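PDB 7DWM: transcriptional regulator from Vibrio virus VP882, which probably binds DNA and regulates transcription as a LuxR-type phage regulator, holding the small ligand 3,5-dimethylpyrazin-2-ol in a PAS-fold domain. Local coordinates for residues A71-F74 with Q75-R79; L185-S188 with P189-E193. All blocks are in the same frame, centred on the assembly; numbering follows the deposited sequence.

Overall arrangement
The two contacts sit in different parts of the chain and do not meet: their centres are 38 Å apart and their nearest atoms about 25 Å. Contact 1 lies on helix 71-80 in the PAS-fold region, where F74 belongs to the pocket of the bound 3,5-dimethylpyrazin-2-ol. Contact 2 is the turn between helices 178-185 and 189-203 in the LuxR-family region, which is probably the DNA-binding part. The centre of contact 1 lies about 15 Å, and that of contact 2 about 30 Å, from the centre of the chain. Any influence of the ligand on contact 2 would therefore have to be indirect, through the intervening chain or the second subunit.

Contact 1: residues A71-F74 with Q75-R79; sequences ADSF and QAQDR. With A1U (3,5-dimethylpyrazin-2-ol), chain C.
F74 and D78 are joined one helical turn apart by the backbone bond from D78 N to F74 O (2.9 Å), and the equivalent bond from Q75 N to A71 O (3.0 Å) closes the turn before it. With A76 N on D72 O and Q77 N on S73 O, four successive i to i+4 bonds make the run regular alpha-helix. The bond from CA to CB of F74 points away from 75-79, although CB stays in touch with Q75 N. This CB is 4.1 Å from OAI of the ligand, already at the pocket. With CG placed anti to the carbonyl carbon (chi1 -67°), the ring is brought flat against the pyrazine: CG is 3.7 Å from ligand NAA, and farther out CE2 comes within 3.4 Å of CAB. At the tip CZ meets the same carbon at 3.3 Å. NAA sits 3.4 Å above the ring plane, over its centre, and the two ring planes are tilted by only about 17°, so the stack is offset (parallel-displaced), with the pyrazine shifted so that NAA, and not its own centre, lies over the middle of the phenyl. The backbone N of A71 lies on the opposite face of the phenyl, toward its rim.

Helix 71-80 is the last helix before strand 88-96, the place of the helix F in a PAS fold, and F74 reaches from it toward the sheet, touching D92. Q77 and D78 carry the same face onward. D78 is buried, its carboxylate bonded by OD1 to T120 and by OD2 in salt bridges with K31 and K107, two lysines of the ligand pocket, which it thereby helps to position; Q77 OE1 accepts from K107 as well. On the outer side Q75 bends back along the preceding turn, its CD 3.5 Å from D72 O.

Contact 2: residues L185-S188 with P189-E193; sequences LGRS and PRTIE
S188 and T191 meet at the start of helix 189-203, where hydrogen bonding is concentrated on the serine. S188 stands at the N-cap position, and its OG accepts from T191 N in a weak capping bond of 3.4 Å, nearly straight at 166°. Its carbonyl oxygen accepts from I192 N at 3.3 Å, the donor lying in the carbonyl plane. The two bonds hold side chain and main chain of one residue against the first turn. P189 follows directly as the first helical residue, a place where a proline's missing N-H costs no helical bond. R190 brings its CB to 3.6 Å from S188 OG, and its chain, bent at chi3, keeps the guanidinium near that hydroxyl.

Apolar contact comes from one pair, L185 and I192, which cross at about a right angle and touch methyl to methyl, CD1 to CD1, at 3.7 Å; both also rest on V168 of helix 163-172, so the pair belongs to the packing between helices. A methyl-to-guanidinium contact follows: T191 CG2, turned anti to the backbone N, lies 3.8 Å from R187 NH1. R187 CB approaches the same methyl at 4.0 Å, so the arginine, folded at chi2 and chi3, curls round it. R187 NH2 also comes near R164 NH1 of helix 163-172, two like charges close together.

Backbone shape completes the turn. G186 has positive phi (64°) and closes helix 178-185 with a Schellman motif; two residues later S188 caps the next helix. A helix, a short Schellman-ended turn and a capped second helix are the helix-turn-helix of LuxR-family regulators, in which 189-203 is probably the recognition helix.

Contact 1: residues A71-F74 with Q75-R79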
loop_
_atom_site.group_PDB
_atom_site.type_symbol
_atom_site.label_atom_id
_atom_site.label_comp_id
_atom_site.label_asym_id
_atom_site.label_seq_id
_atom_site.Cartn_x
_atom_site.Cartn_y
_atom_site.Cartn_z
ATOM N N ALA A 71 -22.759 -3.891 -7.208
ATOM C CA ALA A 71 -22.377 -4.741 -8.329
ATOM C C ALA A 71 -22.199 -3.909 -9.587
ATOM O O ALA A 71 -21.152 -3.965 -10.244
ATOM C CB ALA A 71 -23.434 -5.823 -8.542
ATOM N N ASP A 72 -23.203 -3.084 -9.894
ATOM C CA ASP A 72 -23.135 -2.132 -10.992
ATOM C C ASP A 72 -21.769 -1.458 -11.054
ATOM O O ASP A 72 -21.018 -1.625 -12.024
ATOM C CB ASP A 72 -24.267 -1.108 -10.818
ATOM C CG ASP A 72 -24.112 0.111 -11.704
ATOM O OD1 ASP A 72 -24.911 0.254 -12.652
ATOM O OD2 ASP A 72 -23.224 0.948 -11.433
ATOM N N SER A 73 -21.366 -0.795 -9.972
ATOM C CA SER A 73 -20.164 0.018 -10.076
ATOM C C SER A 73 -18.919 -0.859 -10.116
ATOM O O SER A 73 -17.942 -0.507 -10.792
ATOM C CB SER A 73 -20.089 1.004 -8.909
ATOM O OG SER A 73 -19.236 0.522 -7.891
ATOM N N PHE A 74 -18.991 -2.052 -9.508
ATOM C CA PHE A 74 -17.933 -3.037 -9.705
ATOM C C PHE A 74 -17.656 -3.223 -11.188
ATOM O O PHE A 74 -16.530 -3.007 -11.658
ATOM C CB PHE A 74 -18.326 -4.377 -9.082
ATOM C CG PHE A 74 -18.435 -4.364 -7.580
ATOM C CD1 PHE A 74 -18.081 -3.251 -6.836
ATOM C CD2 PHE A 74 -18.879 -5.493 -6.909
ATOM C CE1 PHE A 74 -18.181 -3.261 -5.449
ATOM C CE2 PHE A 74 -18.982 -5.513 -5.528
ATOM C CZ PHE A 74 -18.633 -4.394 -4.796
ATOM N N GLN A 75 -18.697 -3.567 -11.957
ATOM C CA GLN A 75 -18.465 -3.873 -13.361
ATOM C C GLN A 75 -17.917 -2.660 -14.095
ATOM O O GLN A 75 -17.132 -2.818 -15.037
ATOM C CB GLN A 75 -19.729 -4.433 -14.027
ATOM C CG GLN A 75 -20.856 -3.462 -14.291
ATOM C CD GLN A 75 -22.221 -4.124 -14.191
ATOM O OE1 GLN A 75 -22.348 -5.234 -13.670
ATOM N NE2 GLN A 75 -23.251 -3.436 -14.668
ATOM N N ALA A 76 -18.300 -1.447 -13.678
ATOM C CA ALA A 76 -17.745 -0.269 -14.335
ATOM C C ALA A 76 -16.230 -0.260 -14.207
ATOM O O ALA A 76 -15.509 -0.137 -15.207
ATOM C CB ALA A 76 -18.353 1.004 -13.750
ATOM N N GLN A 77 -15.730 -0.470 -12.984
ATOM C CA GLN A 77 -14.296 -0.631 -12.789
ATOM C C GLN A 77 -13.771 -1.719 -13.714
ATOM O O GLN A 77 -12.784 -1.523 -14.431
ATOM C CB GLN A 77 -14.001 -0.965 -11.324
ATOM C CG GLN A 77 -14.705 -0.060 -10.316
ATOM C CD GLN A 77 -14.896 -0.724 -8.962
ATOM O OE1 GLN A 77 -14.543 -1.888 -8.771
ATOM N NE2 GLN A 77 -15.459 0.018 -8.012
ATOM N N ASP A 78 -14.487 -2.845 -13.767
ATOM C CA ASP A 78 -14.093 -4.003 -14.557
ATOM C C ASP A 78 -13.898 -3.703 -16.035
ATOM O O ASP A 78 -13.383 -4.569 -16.752
ATOM C CB ASP A 78 -15.130 -5.106 -14.404
ATOM C CG ASP A 78 -14.944 -5.892 -13.141
ATOM O OD1 ASP A 78 -13.848 -6.462 -12.968
ATOM O OD2 ASP A 78 -15.886 -5.930 -12.320
ATOM N N ARG A 79 -14.301 -2.529 -16.520
ATOM C CA ARG A 79 -14.069 -2.234 -17.927
ATOM C C ARG A 79 -12.945 -1.226 -18.142
ATOM O O ARG A 79 -12.270 -1.290 -19.177
ATOM C CB ARG A 79 -15.361 -1.736 -18.588
ATOM C CG ARG A 79 -16.587 -2.586 -18.247
ATOM C CD ARG A 79 -16.836 -3.645 -19.309
ATOM N NE ARG A 79 -16.128 -4.886 -19.004
ATOM C CZ ARG A 79 -16.565 -5.809 -18.154
ATOM N NH1 ARG A 79 -15.850 -6.904 -17.938
ATOM N NH2 ARG A 79 -17.718 -5.642 -17.523
HETATM C CAB A1U C . -15.709 -5.929 -4.745
HETATM C CAC A1U C . -15.974 -7.257 -4.329
HETATM C CAE A1U C . -15.488 -8.005 -6.497
HETATM C CAF A1U C . -15.248 -6.653 -6.822
HETATM C CAG A1U C . -16.381 -7.522 -2.905
HETATM C CAH A1U C . -15.350 -9.118 -7.490
HETATM N NAA A1U C . -15.342 -5.599 -6.012
HETATM N NAD A1U C . -15.853 -8.276 -5.229
HETATM O OAI A1U C . -14.869 -6.417 -8.157
#

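Contact 2: residues L185-S188 with P189-E193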
loop_
_atom_site.group_PDB
_atom_site.type_symbol
_atom_site.label_atom_id
_atom_site.label_comp_id
_atom_site.label_asym_id
_atom_site.label_seq_id
_atom_site.Cartn_x
_atom_site.Cartn_y
_atom_site.Cartn_z
ATOM N N LEU A 185 -14.611 22.558 5.549
ATOM C CA LEU A 185 -15.832 22.214 6.268
ATOM C C LEU A 185 -16.917 23.276 6.138
ATOM O O LEU A 185 -18.008 23.099 6.687
ATOM C CB LEU A 185 -15.537 21.971 7.755
ATOM C CG LEU A 185 -14.325 21.131 8.167
ATOM C CD1 LEU A 185 -14.348 20.902 9.670
ATOM C CD2 LEU A 185 -14.285 19.806 7.422
ATOM N N GLY A 186 -16.652 24.360 5.416
ATOM C CA GLY A 186 -17.670 25.374 5.183
ATOM C C GLY A 186 -18.142 26.091 6.430
ATOM O O GLY A 186 -19.331 26.414 6.545
ATOM N N ARG A 187 -17.236 26.361 7.362
ATOM C CA ARG A 187 -17.541 27.165 8.534
ATOM C C ARG A 187 -16.536 28.303 8.619
ATOM O O ARG A 187 -15.523 28.321 7.914
ATOM C CB ARG A 187 -17.527 26.327 9.820
ATOM C CG ARG A 187 -18.462 25.125 9.781
ATOM C CD ARG A 187 -19.907 25.521 10.072
ATOM N NE ARG A 187 -20.052 26.176 11.370
ATOM C CZ ARG A 187 -20.886 25.769 12.321
ATOM N NH1 ARG A 187 -20.951 26.423 13.475
ATOM N NH2 ARG A 187 -21.655 24.707 12.122
ATOM N N SER A 188 -16.773 29.236 9.525
ATOM C CA SER A 188 -15.851 30.385 9.635
ATOM C C SER A 188 -14.553 29.968 10.319
ATOM O O SER A 188 -14.556 29.005 11.051
ATOM C CB SER A 188 -16.506 31.504 10.361
ATOM O OG SER A 188 -16.190 31.463 11.731
ATOM N N PRO A 189 -13.445 30.706 10.150
ATOM C CA PRO A 189 -12.196 30.392 10.820
ATOM C C PRO A 189 -12.342 30.435 12.344
ATOM O O PRO A 189 -11.712 29.671 12.982
ATOM C CB PRO A 189 -11.265 31.478 10.294
ATOM C CG PRO A 189 -11.805 31.714 8.937
ATOM C CD PRO A 189 -13.288 31.778 9.194
ATOM N N ARG A 190 -13.156 31.333 12.889
ATOM C CA ARG A 190 -13.338 31.373 14.357
ATOM C C ARG A 190 -13.902 30.034 14.819
ATOM O O ARG A 190 -13.424 29.519 15.804
ATOM C CB ARG A 190 -14.396 32.413 14.722
ATOM C CG ARG A 190 -13.895 33.845 14.785
ATOM C CD ARG A 190 -15.039 34.823 14.989
ATOM N NE ARG A 190 -16.240 34.513 14.224
ATOM C CZ ARG A 190 -16.711 35.240 13.217
ATOM N NH1 ARG A 190 -17.806 34.860 12.584
ATOM N NH2 ARG A 190 -16.085 36.336 12.835
ATOM N N THR A 191 -14.878 29.493 14.108
ATOM C CA THR A 191 -15.476 28.203 14.498
ATOM C C THR A 191 -14.391 27.132 14.537
ATOM O O THR A 191 -14.341 26.405 15.503
ATOM C CB THR A 191 -16.622 27.849 13.557
ATOM O OG1 THR A 191 -17.611 28.842 13.793
ATOM C CG2 THR A 191 -17.195 26.484 13.831
ATOM N N ILE A 192 -13.556 27.064 13.514
ATOM C CA ILE A 192 -12.512 26.050 13.454
ATOM C C ILE A 192 -11.486 26.302 14.549
ATOM O O ILE A 192 -10.932 25.363 15.134
ATOM C CB ILE A 192 -11.866 26.033 12.055
ATOM C CG1 ILE A 192 -12.884 25.584 11.004
ATOM C CG2 ILE A 192 -10.625 25.144 12.031
ATOM C CD1 ILE A 192 -13.363 24.160 11.174
ATOM N N GLU A 193 -11.217 27.576 14.846
ATOM C CA GLU A 193 -10.285 27.911 15.918
ATOM C C GLU A 193 -10.816 27.458 17.275
ATOM O O GLU A 193 -10.056 26.952 18.108
ATOM C CB GLU A 193 -10.017 29.416 15.914
ATOM C CG GLU A 193 -8.579 29.799 16.217
ATOM C CD GLU A 193 -7.626 29.433 15.098
ATOM O OE1 GLU A 193 -7.694 30.065 14.023
ATOM O OE2 GLU A 193 -6.806 28.512 15.298
#